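ER-derived vesicles protein ERV41 (Saccharomyces cerevisiae, PDB 3ZLC) travels in COPII-coated vesicles, is required for efficient transport of a subset of secretory proteins to the Golgi and facilitates retrograde transport to the endoplasmic reticulum. Local coordinates at residues Q21-C32 with E113-P124; I6-S14 with F240-S248. All coordinates share one frame; numbering follows the deposited sequence. Where two conformers were deposited one is given.

Interaction 1 (Q21-C32 with E113-P124); sequences QINMDIYVNTKC and EFNGCHVFGSIP
The Cys32-Cys117 disulfide, SG to SG 2.0 Å, ties the turn after strand 19-28 to Cys117 in the neighbouring strand. It lies at one end of the buried face of a two-stranded antiparallel ladder. Ile22, Met24, Ile26, Val28, Val119 and Ile123 share this face, and Leu35 and Ile37 of strand 35-41 cover part of it. In the conformer given, Met24 lies alongside Val119. The two are inner strands of a mixed sheet. The touch of strand 35-41, which belongs to the other sheet, is consistent with sandwich-like packing. Regular backbone hydrogen bonds join them from Ile22-Ile123 to Val28-Cys117.

The other face is polar and partly exposed. His118 NE2 donates to Asp25 OD1 at 3.0 Å and meets it from above the carboxylate plane. The bond is bent, 140° at the hydrogen. Asn159 also donates to Asp25 OD1. Phe120 CD1 covers one face of the His118 ring. Tyr27 presents its edge to the opposite face in an offset edge-to-face pair, planes 78° apart. The imidazole is thus held between two aromatic side chains. Farther along, in one of its two conformers, Ser122 OG donates to Asn23 OD1.

Beyond the strands, Asn29 swings CG anti to its own N, chi1 -163°. This brings ND2 to Asn115 O at 2.6 Å, in the carbonyl plane, and to Glu113 O at 3.2 Å. A water links Asn29 OD1 to Glu113 O.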
loop_
_atom_site.group_PDB
_atom_site.type_symbol
_atom_site.label_atom_id
_atom_site.label_comp_id
_atom_site.label_asym_id
_atom_site.label_seq_id
_atom_site.Cartn_x
_atom_site.Cartn_y
_atom_site.Cartn_z
ATOM N N GLN A 21 2.194 -8.852 -10.477
ATOM C CA GLN A 21 3.040 -8.349 -9.383
ATOM C C GLN A 21 2.373 -7.179 -8.676
ATOM O O GLN A 21 1.901 -6.249 -9.328
ATOM C CB GLN A 21 4.400 -7.865 -9.917
ATOM C CG GLN A 21 5.203 -8.945 -10.619
ATOM C CD GLN A 21 5.843 -9.894 -9.635
ATOM O OE1 GLN A 21 5.836 -11.110 -9.819
ATOM N NE2 GLN A 21 6.409 -9.338 -8.578
ATOM N N ILE A 22 2.337 -7.217 -7.344
ATOM C CA ILE A 22 1.951 -6.034 -6.581
ATOM C C ILE A 22 3.222 -5.356 -6.105
ATOM O O ILE A 22 4.045 -5.973 -5.411
ATOM C CB ILE A 22 1.055 -6.381 -5.374
ATOM C CG1 ILE A 22 -0.248 -7.023 -5.859
ATOM C CG2 ILE A 22 0.738 -5.125 -4.579
ATOM C CD1 ILE A 22 -1.252 -7.359 -4.729
ATOM N N ASN A 23 3.401 -4.093 -6.490
ATOM C CA ASN A 23 4.619 -3.362 -6.150
ATOM C C ASN A 23 4.292 -2.381 -5.044
ATOM O O ASN A 23 3.335 -1.614 -5.154
ATOM C CB ASN A 23 5.159 -2.598 -7.361
ATOM C CG ASN A 23 5.129 -3.417 -8.628
ATOM O OD1 ASN A 23 5.815 -4.445 -8.737
ATOM N ND2 ASN A 23 4.345 -2.964 -9.607
ATOM N N MET A 24 5.092 -2.382 -3.983
ATOM C CA MET A 24 4.776 -1.598 -2.795
ATOM C C MET A 24 6.020 -0.910 -2.220
ATOM O O MET A 24 7.093 -1.499 -2.180
ATOM C CB MET A 24 4.158 -2.519 -1.740
ATOM C CG MET A 24 3.257 -1.820 -0.757
ATOM S SD MET A 24 2.653 -2.885 0.571
ATOM C CE MET A 24 3.781 -4.274 0.404
ATOM N N ASP A 25 5.860 0.319 -1.759
ATOM C CA ASP A 25 6.926 1.005 -1.062
ATOM C C ASP A 25 6.167 1.877 -0.092
ATOM O O ASP A 25 5.485 2.819 -0.496
ATOM C CB ASP A 25 7.773 1.843 -2.023
ATOM C CG ASP A 25 8.989 2.450 -1.327
ATOM O OD1 ASP A 25 8.806 3.113 -0.277
ATOM O OD2 ASP A 25 10.115 2.224 -1.792
ATOM N N ILE A 26 6.203 1.505 1.186
ATOM C CA ILE A 26 5.374 2.139 2.215
ATOM C C ILE A 26 6.213 2.403 3.476
ATOM O O ILE A 26 7.129 1.629 3.765
ATOM C CB ILE A 26 4.169 1.210 2.547
ATOM C CG1 ILE A 26 3.319 1.004 1.287
ATOM C CG2 ILE A 26 3.296 1.769 3.672
ATOM C CD1 ILE A 26 2.121 0.129 1.493
ATOM N N TYR A 27 5.911 3.479 4.210
ATOM C CA TYR A 27 6.518 3.696 5.523
ATOM C C TYR A 27 5.383 3.435 6.499
ATOM O O TYR A 27 4.280 3.933 6.300
ATOM C CB TYR A 27 6.987 5.147 5.710
ATOM C CG TYR A 27 8.037 5.648 4.729
ATOM C CD1 TYR A 27 8.919 4.774 4.094
ATOM C CD2 TYR A 27 8.138 7.000 4.441
ATOM C CE1 TYR A 27 9.889 5.254 3.200
ATOM C CE2 TYR A 27 9.092 7.487 3.556
ATOM C CZ TYR A 27 9.961 6.611 2.934
ATOM O OH TYR A 27 10.913 7.097 2.056
ATOM N N VAL A 28 5.637 2.644 7.533
ATOM C CA VAL A 28 4.647 2.407 8.594
ATOM C C VAL A 28 5.230 2.941 9.901
ATOM O O VAL A 28 6.413 2.732 10.172
ATOM C CB VAL A 28 4.344 0.894 8.769
ATOM C CG1 VAL A 28 3.305 0.675 9.872
ATOM C CG2 VAL A 28 3.830 0.289 7.449
ATOM N N ASN A 29 4.406 3.619 10.705
ATOM C CA ASN A 29 4.845 4.245 11.970
ATOM C C ASN A 29 4.979 3.221 13.102
ATOM O O ASN A 29 4.685 3.514 14.264
ATOM C CB ASN A 29 3.832 5.347 12.341
ATOM C CG ASN A 29 4.334 6.343 13.384
ATOM O OD1 ASN A 29 3.572 7.227 13.779
ATOM N ND2 ASN A 29 5.602 6.227 13.823
ATOM N N THR A 30 5.468 2.028 12.758
ATOM C CA THR A 30 5.736 0.957 13.730
ATOM C C THR A 30 7.048 0.260 13.351
ATOM O O THR A 30 7.365 0.135 12.158
ATOM C CB THR A 30 4.593 -0.089 13.727
ATOM O OG1 THR A 30 3.340 0.558 14.023
ATOM C CG2 THR A 30 4.854 -1.200 14.751
ATOM N N LYS A 31 7.820 -0.159 14.354
ATOM C CA LYS A 31 9.067 -0.904 14.113
ATOM C C LYS A 31 8.776 -2.189 13.358
ATOM O O LYS A 31 7.728 -2.809 13.577
ATOM C CB LYS A 31 9.751 -1.264 15.432
ATOM C CG LYS A 31 9.868 -0.116 16.406
ATOM C CD LYS A 31 10.868 0.898 15.943
ATOM C CE LYS A 31 12.135 0.801 16.771
ATOM N NZ LYS A 31 13.163 1.751 16.264
ATOM N N CYS A 32 9.690 -2.594 12.476
ATOM C CA CYS A 32 9.432 -3.711 11.552
ATOM C C CYS A 32 9.071 -5.027 12.255
ATOM O O CYS A 32 8.188 -5.760 11.803
ATOM C CB CYS A 32 10.653 -3.950 10.659
ATOM S SG CYS A 32 11.080 -2.571 9.578
ATOM N N GLU A 113 7.282 8.300 18.922
ATOM C CA GLU A 113 6.553 8.986 17.852
ATOM C C GLU A 113 7.137 8.662 16.478
ATOM O O GLU A 113 6.451 8.785 15.463
ATOM C CB GLU A 113 6.580 10.507 18.056
ATOM C CG GLU A 113 5.454 11.068 18.919
ATOM C CD GLU A 113 5.553 12.577 19.100
ATOM O OE1 GLU A 113 6.223 13.232 18.273
ATOM O OE2 GLU A 113 4.968 13.108 20.071
ATOM N N PHE A 114 8.403 8.249 16.452
ATOM C CA PHE A 114 9.111 8.055 15.192
ATOM C C PHE A 114 9.425 6.601 14.848
ATOM O O PHE A 114 10.060 6.349 13.812
ATOM C CB PHE A 114 10.394 8.895 15.169
ATOM C CG PHE A 114 10.161 10.346 15.478
ATOM C CD1 PHE A 114 9.397 11.129 14.622
ATOM C CD2 PHE A 114 10.687 10.926 16.629
ATOM C CE1 PHE A 114 9.166 12.463 14.903
ATOM C CE2 PHE A 114 10.467 12.266 16.913
ATOM C CZ PHE A 114 9.703 13.037 16.050
ATOM N N ASN A 115 8.998 5.665 15.707
ATOM C CA ASN A 115 9.019 4.239 15.373
ATOM C C ASN A 115 8.604 4.075 13.929
ATOM O O ASN A 115 7.569 4.617 13.531
ATOM C CB ASN A 115 8.024 3.459 16.243
ATOM C CG ASN A 115 8.435 3.402 17.701
ATOM O OD1 ASN A 115 9.595 3.630 18.037
ATOM N ND2 ASN A 115 7.484 3.082 18.577
ATOM N N GLY A 116 9.396 3.366 13.123
ATOM C CA GLY A 116 9.029 3.220 11.719
ATOM C C GLY A 116 9.607 2.010 11.013
ATOM O O GLY A 116 10.634 1.477 11.420
ATOM N N CYS A 117 8.926 1.576 9.953
ATOM C CA CYS A 117 9.405 0.497 9.101
ATOM C C CYS A 117 9.181 0.871 7.640
ATOM O O CYS A 117 8.084 1.300 7.254
ATOM C CB CYS A 117 8.660 -0.801 9.385
ATOM S SG CYS A 117 9.364 -2.243 8.521
ATOM N N HIS A 118 10.239 0.724 6.849
ATOM C CA HIS A 118 10.178 0.912 5.405
ATOM C C HIS A 118 9.930 -0.458 4.781
ATOM O O HIS A 118 10.811 -1.331 4.813
ATOM C CB HIS A 118 11.509 1.479 4.913
ATOM C CG HIS A 118 11.543 1.771 3.446
ATOM N ND1 HIS A 118 12.721 2.005 2.760
ATOM C CD2 HIS A 118 10.546 1.898 2.534
ATOM C CE1 HIS A 118 12.448 2.236 1.487
ATOM N NE2 HIS A 118 11.142 2.183 1.318
ATOM N N VAL A 119 8.737 -0.647 4.224
ATOM C CA VAL A 119 8.343 -1.930 3.648
ATOM C C VAL A 119 8.329 -1.802 2.126
ATOM O O VAL A 119 7.611 -0.972 1.577
ATOM C CB VAL A 119 6.944 -2.337 4.134
ATOM C CG1 VAL A 119 6.534 -3.652 3.486
ATOM C CG2 VAL A 119 6.926 -2.446 5.674
ATOM N N PHE A 120 9.125 -2.610 1.431
ATOM C CA PHE A 120 9.193 -2.434 -0.018
ATOM C C PHE A 120 9.573 -3.699 -0.782
ATOM O O PHE A 120 10.344 -4.539 -0.297
ATOM C CB PHE A 120 10.140 -1.274 -0.375
ATOM C CG PHE A 120 11.556 -1.480 0.071
ATOM C CD1 PHE A 120 11.927 -1.276 1.399
ATOM C CD2 PHE A 120 12.529 -1.874 -0.838
ATOM C CE1 PHE A 120 13.250 -1.461 1.810
ATOM C CE2 PHE A 120 13.836 -2.062 -0.436
ATOM C CZ PHE A 120 14.201 -1.850 0.889
ATOM N N GLY A 121 9.008 -3.829 -1.980
ATOM C CA GLY A 121 9.318 -4.958 -2.841
ATOM C C GLY A 121 8.179 -5.227 -3.802
ATOM O O GLY A 121 7.268 -4.419 -3.935
ATOM N N SER A 122 8.247 -6.366 -4.478
ATOM C CA SER A 122 7.220 -6.746 -5.434
ATOM C C SER A 122 6.746 -8.161 -5.138
ATOM O O SER A 122 7.555 -9.073 -4.987
ATOM C CB SER A 122 7.763 -6.634 -6.860
ATOM O OG SER A 122 7.880 -5.274 -7.227
ATOM N N ILE A 123 5.431 -8.335 -5.031
ATOM C CA ILE A 123 4.869 -9.638 -4.671
ATOM C C ILE A 123 4.019 -10.212 -5.801
ATOM O O ILE A 123 3.019 -9.607 -6.179
ATOM C CB ILE A 123 3.951 -9.528 -3.433
ATOM C CG1 ILE A 123 4.657 -8.792 -2.292
ATOM C CG2 ILE A 123 3.490 -10.921 -2.976
ATOM C CD1 ILE A 123 3.743 -8.464 -1.107
ATOM N N PRO A 124 4.394 -11.398 -6.320
ATOM C CA PRO A 124 3.542 -12.063 -7.311
ATOM C C PRO A 124 2.317 -12.668 -6.635
ATOM O O PRO A 124 2.447 -13.447 -5.693
ATOM C CB PRO A 124 4.444 -13.177 -7.870
ATOM C CG PRO A 124 5.389 -13.493 -6.769
ATOM C CD PRO A 124 5.605 -12.183 -6.012
HETATM O O HOH W 1 4.870 2.975 16.836
HETATM O O HOH W 2 3.641 9.071 15.806
HETATM O O HOH W 3 12.078 4.049 14.558
#

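Interaction 2 (I6-S14 with F240-S248); sequences IDQQYVVDS and FEPLSIVVS
Tyr10 and Ile245 lie side by side and point the same way. Tyr10 CE1 comes within 3.6 Å of Ile245 CG1, which meets the ring obliquely. Gln8 approaches the other branch of the same isoleucine. Its CB lies 3.6 Å from Ile245 CG2, and the two side chains cross at a slant. In the conformer given, the Gln8 amide continues past this methyl toward Val247 CG2. Ile6 CG2 touches the other methyl of that valine, CG1.

The two segments form an antiparallel ladder at the margin of the larger sheet of this lumenal domain. Strand 243-247 lies between strand 8-12 and strand 188-200, and runs parallel to the latter. Paired backbone bonds link Asp7 with Ser248, Gln9 with Val246 and Val11 with Ser244. The Asp7 N to Ser248 O bond is long, at 3.3 Å, and its donor lies above the carbonyl plane.

On the opposite face Val11 and Val246 meet at about a right angle. Val11 CG2 lies 3.6 Å from Val246 CG2 and also touches Ser244 CB. Past the strand, Asp13 is the centre of an inverse gamma turn, which turns the chain away after Val12. Asp13 is poorly ordered. Asp13 CB lies 3.4 Å from Pro242 O, and a water donates to both Asp13 OD2 and Glu241 O.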
loop_
_atom_site.group_PDB
_atom_site.type_symbol
_atom_site.label_atom_id
_atom_site.label_comp_id
_atom_site.label_asym_id
_atom_site.label_seq_id
_atom_site.Cartn_x
_atom_site.Cartn_y
_atom_site.Cartn_z
ATOM N N ILE A 6 -4.256 9.904 -30.226
ATOM C CA ILE A 6 -4.426 8.915 -29.164
ATOM C C ILE A 6 -5.858 8.885 -28.611
ATOM O O ILE A 6 -6.414 9.911 -28.205
ATOM C CB ILE A 6 -3.418 9.123 -28.011
ATOM C CG1 ILE A 6 -1.986 9.215 -28.548
ATOM C CG2 ILE A 6 -3.530 7.991 -26.999
ATOM C CD1 ILE A 6 -1.346 7.868 -28.864
ATOM N N ASP A 7 -6.433 7.688 -28.601
ATOM C CA ASP A 7 -7.813 7.457 -28.200
ATOM C C ASP A 7 -7.798 6.162 -27.398
ATOM O O ASP A 7 -6.973 5.279 -27.671
ATOM C CB ASP A 7 -8.677 7.297 -29.459
ATOM C CG ASP A 7 -10.063 6.754 -29.166
ATOM O OD1 ASP A 7 -10.733 7.268 -28.243
ATOM O OD2 ASP A 7 -10.484 5.810 -29.870
ATOM N N GLN A 8 -8.663 6.030 -26.396
ATOM C CA GLN A 8 -8.738 4.768 -25.666
ATOM C C GLN A 8 -10.123 4.122 -25.710
ATOM O O GLN A 8 -11.151 4.807 -25.621
ATOM C CB GLN A 8 -8.199 4.896 -24.233
ATOM C CG GLN A 8 -9.003 5.756 -23.266
ATOM C CD GLN A 8 -8.339 5.830 -21.886
ATOM O OE1 GLN A 8 -9.012 5.930 -20.857
ATOM N NE2 GLN A 8 -7.003 5.780 -21.870
ATOM N N GLN A 9 -10.134 2.796 -25.868
ATOM C CA GLN A 9 -11.367 2.039 -26.078
ATOM C C GLN A 9 -11.470 0.884 -25.097
ATOM O O GLN A 9 -10.460 0.276 -24.736
ATOM C CB GLN A 9 -11.393 1.467 -27.504
ATOM C CG GLN A 9 -11.422 2.500 -28.623
ATOM C CD GLN A 9 -11.371 1.857 -30.004
ATOM O OE1 GLN A 9 -10.376 1.233 -30.376
ATOM N NE2 GLN A 9 -12.453 1.994 -30.761
ATOM N N TYR A 10 -12.691 0.562 -24.680
ATOM C CA TYR A 10 -12.879 -0.586 -23.806
ATOM C C TYR A 10 -12.970 -1.827 -24.666
ATOM O O TYR A 10 -13.626 -1.811 -25.706
ATOM C CB TYR A 10 -14.142 -0.421 -22.961
ATOM C CG TYR A 10 -14.066 0.779 -22.055
ATOM C CD1 TYR A 10 -13.052 0.886 -21.112
ATOM C CD2 TYR A 10 -14.996 1.813 -22.146
ATOM C CE1 TYR A 10 -12.958 1.990 -20.272
ATOM C CE2 TYR A 10 -14.914 2.927 -21.307
ATOM C CZ TYR A 10 -13.882 3.004 -20.378
ATOM O OH TYR A 10 -13.796 4.098 -19.533
ATOM N N VAL A 11 -12.290 -2.897 -24.265
ATOM C CA VAL A 11 -12.441 -4.161 -24.983
ATOM C C VAL A 11 -12.546 -5.322 -24.011
ATOM O O VAL A 11 -12.242 -5.188 -22.819
ATOM C CB VAL A 11 -11.262 -4.448 -25.959
ATOM C CG1 VAL A 11 -11.034 -3.285 -26.913
ATOM C CG2 VAL A 11 -9.996 -4.770 -25.182
ATOM N N VAL A 12 -12.964 -6.467 -24.535
ATOM C CA VAL A 12 -13.018 -7.691 -23.752
ATOM C C VAL A 12 -11.631 -8.120 -23.296
ATOM O O VAL A 12 -10.716 -8.289 -24.113
ATOM C CB VAL A 12 -13.683 -8.828 -24.542
ATOM C CG1 VAL A 12 -13.314 -10.183 -23.960
ATOM C CG2 VAL A 12 -15.193 -8.634 -24.553
ATOM N N ASP A 13 -11.481 -8.280 -21.983
ATOM C CA ASP A 13 -10.263 -8.839 -21.417
ATOM C C ASP A 13 -10.140 -10.307 -21.833
ATOM O O ASP A 13 -10.429 -11.216 -21.051
ATOM C CB ASP A 13 -10.263 -8.700 -19.887
ATOM C CG ASP A 13 -8.894 -8.972 -19.265
ATOM O OD1 ASP A 13 -7.881 -8.999 -20.007
ATOM O OD2 ASP A 13 -8.833 -9.142 -18.022
ATOM N N SER A 14 -9.752 -10.525 -23.087
ATOM C CA SER A 14 -9.323 -11.840 -23.529
ATOM C C SER A 14 -7.853 -11.896 -23.157
ATOM O O SER A 14 -7.228 -10.850 -22.946
ATOM C CB SER A 14 -9.518 -12.024 -25.038
ATOM O OG SER A 14 -8.529 -11.334 -25.781
ATOM N N PHE A 240 -9.899 -7.510 -10.056
ATOM C CA PHE A 240 -9.456 -7.231 -11.419
ATOM C C PHE A 240 -10.647 -7.217 -12.353
ATOM O O PHE A 240 -11.410 -8.180 -12.422
ATOM C CB PHE A 240 -8.405 -8.271 -11.840
ATOM C CG PHE A 240 -7.214 -8.306 -10.906
ATOM C CD1 PHE A 240 -6.140 -7.454 -11.104
ATOM C CD2 PHE A 240 -7.203 -9.160 -9.797
ATOM C CE1 PHE A 240 -5.047 -7.462 -10.227
ATOM C CE2 PHE A 240 -6.117 -9.167 -8.909
ATOM C CZ PHE A 240 -5.039 -8.320 -9.131
ATOM N N GLU A 241 -10.817 -6.102 -13.054
ATOM C CA GLU A 241 -11.975 -5.930 -13.923
ATOM C C GLU A 241 -11.864 -6.818 -15.150
ATOM O O GLU A 241 -10.758 -7.011 -15.674
ATOM C CB GLU A 241 -12.088 -4.462 -14.338
ATOM C CG GLU A 241 -12.177 -3.527 -13.129
ATOM C CD GLU A 241 -12.571 -2.122 -13.514
ATOM O OE1 GLU A 241 -12.836 -1.916 -14.716
ATOM O OE2 GLU A 241 -12.630 -1.232 -12.625
ATOM N N PRO A 242 -13.012 -7.348 -15.618
ATOM C CA PRO A 242 -13.075 -8.245 -16.774
ATOM C C PRO A 242 -13.039 -7.509 -18.108
ATOM O O PRO A 242 -13.485 -8.063 -19.115
ATOM C CB PRO A 242 -14.444 -8.919 -16.612
ATOM C CG PRO A 242 -15.292 -7.884 -15.936
ATOM C CD PRO A 242 -14.321 -7.230 -14.944
ATOM N N LEU A 243 -12.533 -6.281 -18.119
ATOM C CA LEU A 243 -12.362 -5.556 -19.377
ATOM C C LEU A 243 -10.929 -5.038 -19.477
ATOM O O LEU A 243 -10.164 -5.140 -18.520
ATOM C CB LEU A 243 -13.381 -4.417 -19.510
ATOM C CG LEU A 243 -13.617 -3.434 -18.360
ATOM C CD1 LEU A 243 -12.479 -2.445 -18.210
ATOM C CD2 LEU A 243 -14.936 -2.685 -18.559
ATOM N N SER A 244 -10.577 -4.509 -20.644
ATOM C CA SER A 244 -9.277 -3.885 -20.863
ATOM C C SER A 244 -9.498 -2.543 -21.528
ATOM O O SER A 244 -10.517 -2.324 -22.196
ATOM C CB SER A 244 -8.412 -4.750 -21.786
ATOM O OG SER A 244 -8.061 -5.960 -21.152
ATOM N N ILE A 245 -8.547 -1.642 -21.354
ATOM C CA ILE A 245 -8.575 -0.408 -22.112
ATOM C C ILE A 245 -7.465 -0.471 -23.150
ATOM O O ILE A 245 -6.288 -0.660 -22.807
ATOM C CB ILE A 245 -8.367 0.802 -21.208
ATOM C CG1 ILE A 245 -9.484 0.891 -20.162
ATOM C CG2 ILE A 245 -8.296 2.073 -22.039
ATOM C CD1 ILE A 245 -9.148 1.839 -18.979
ATOM N N VAL A 246 -7.832 -0.329 -24.421
ATOM C CA VAL A 246 -6.837 -0.331 -25.480
ATOM C C VAL A 246 -6.501 1.103 -25.855
ATOM O O VAL A 246 -7.392 1.923 -26.105
ATOM C CB VAL A 246 -7.322 -1.121 -26.715
ATOM C CG1 VAL A 246 -6.374 -0.920 -27.897
ATOM C CG2 VAL A 246 -7.433 -2.596 -26.373
ATOM N N VAL A 247 -5.212 1.416 -25.872
ATOM C CA VAL A 247 -4.784 2.762 -26.220
ATOM C C VAL A 247 -4.081 2.711 -27.572
ATOM O O VAL A 247 -3.008 2.116 -27.690
ATOM C CB VAL A 247 -3.850 3.359 -25.154
ATOM C CG1 VAL A 247 -3.236 4.641 -25.667
ATOM C CG2 VAL A 247 -4.598 3.597 -23.827
ATOM N N SER A 248 -4.706 3.307 -28.588
ATOM C CA SER A 248 -4.132 3.378 -29.932
ATOM C C SER A 248 -3.726 4.811 -30.253
ATOM O O SER A 248 -3.968 5.719 -29.458
ATOM C CB SER A 248 -5.127 2.878 -30.982
ATOM O OG SER A 248 -5.472 1.519 -30.769
HETATM O O HOH W 4 -8.230 -8.050 -15.179
#

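Overall arrangement
Both contacts are antiparallel strand pairs, but they belong to different sheets. The centre of interaction 1 lies about 8 Å from the centre of the chain and that of interaction 2 about 25 Å from it. Their own centres are about 32 Å apart. Strands 8-12 and 19-28 are consecutive, so the chain passes directly from the outer pair to the inner one. Interaction 2 brings the two modelled chain ends together, and interaction 1 is nested within that loop. The inner pair combines a buried apolar face, a disulfide and specific side-chain hydrogen bonds. The outer pair lies at the surface, among exposed and partly exposed residues, and relies on backbone bonds and small apolar touches.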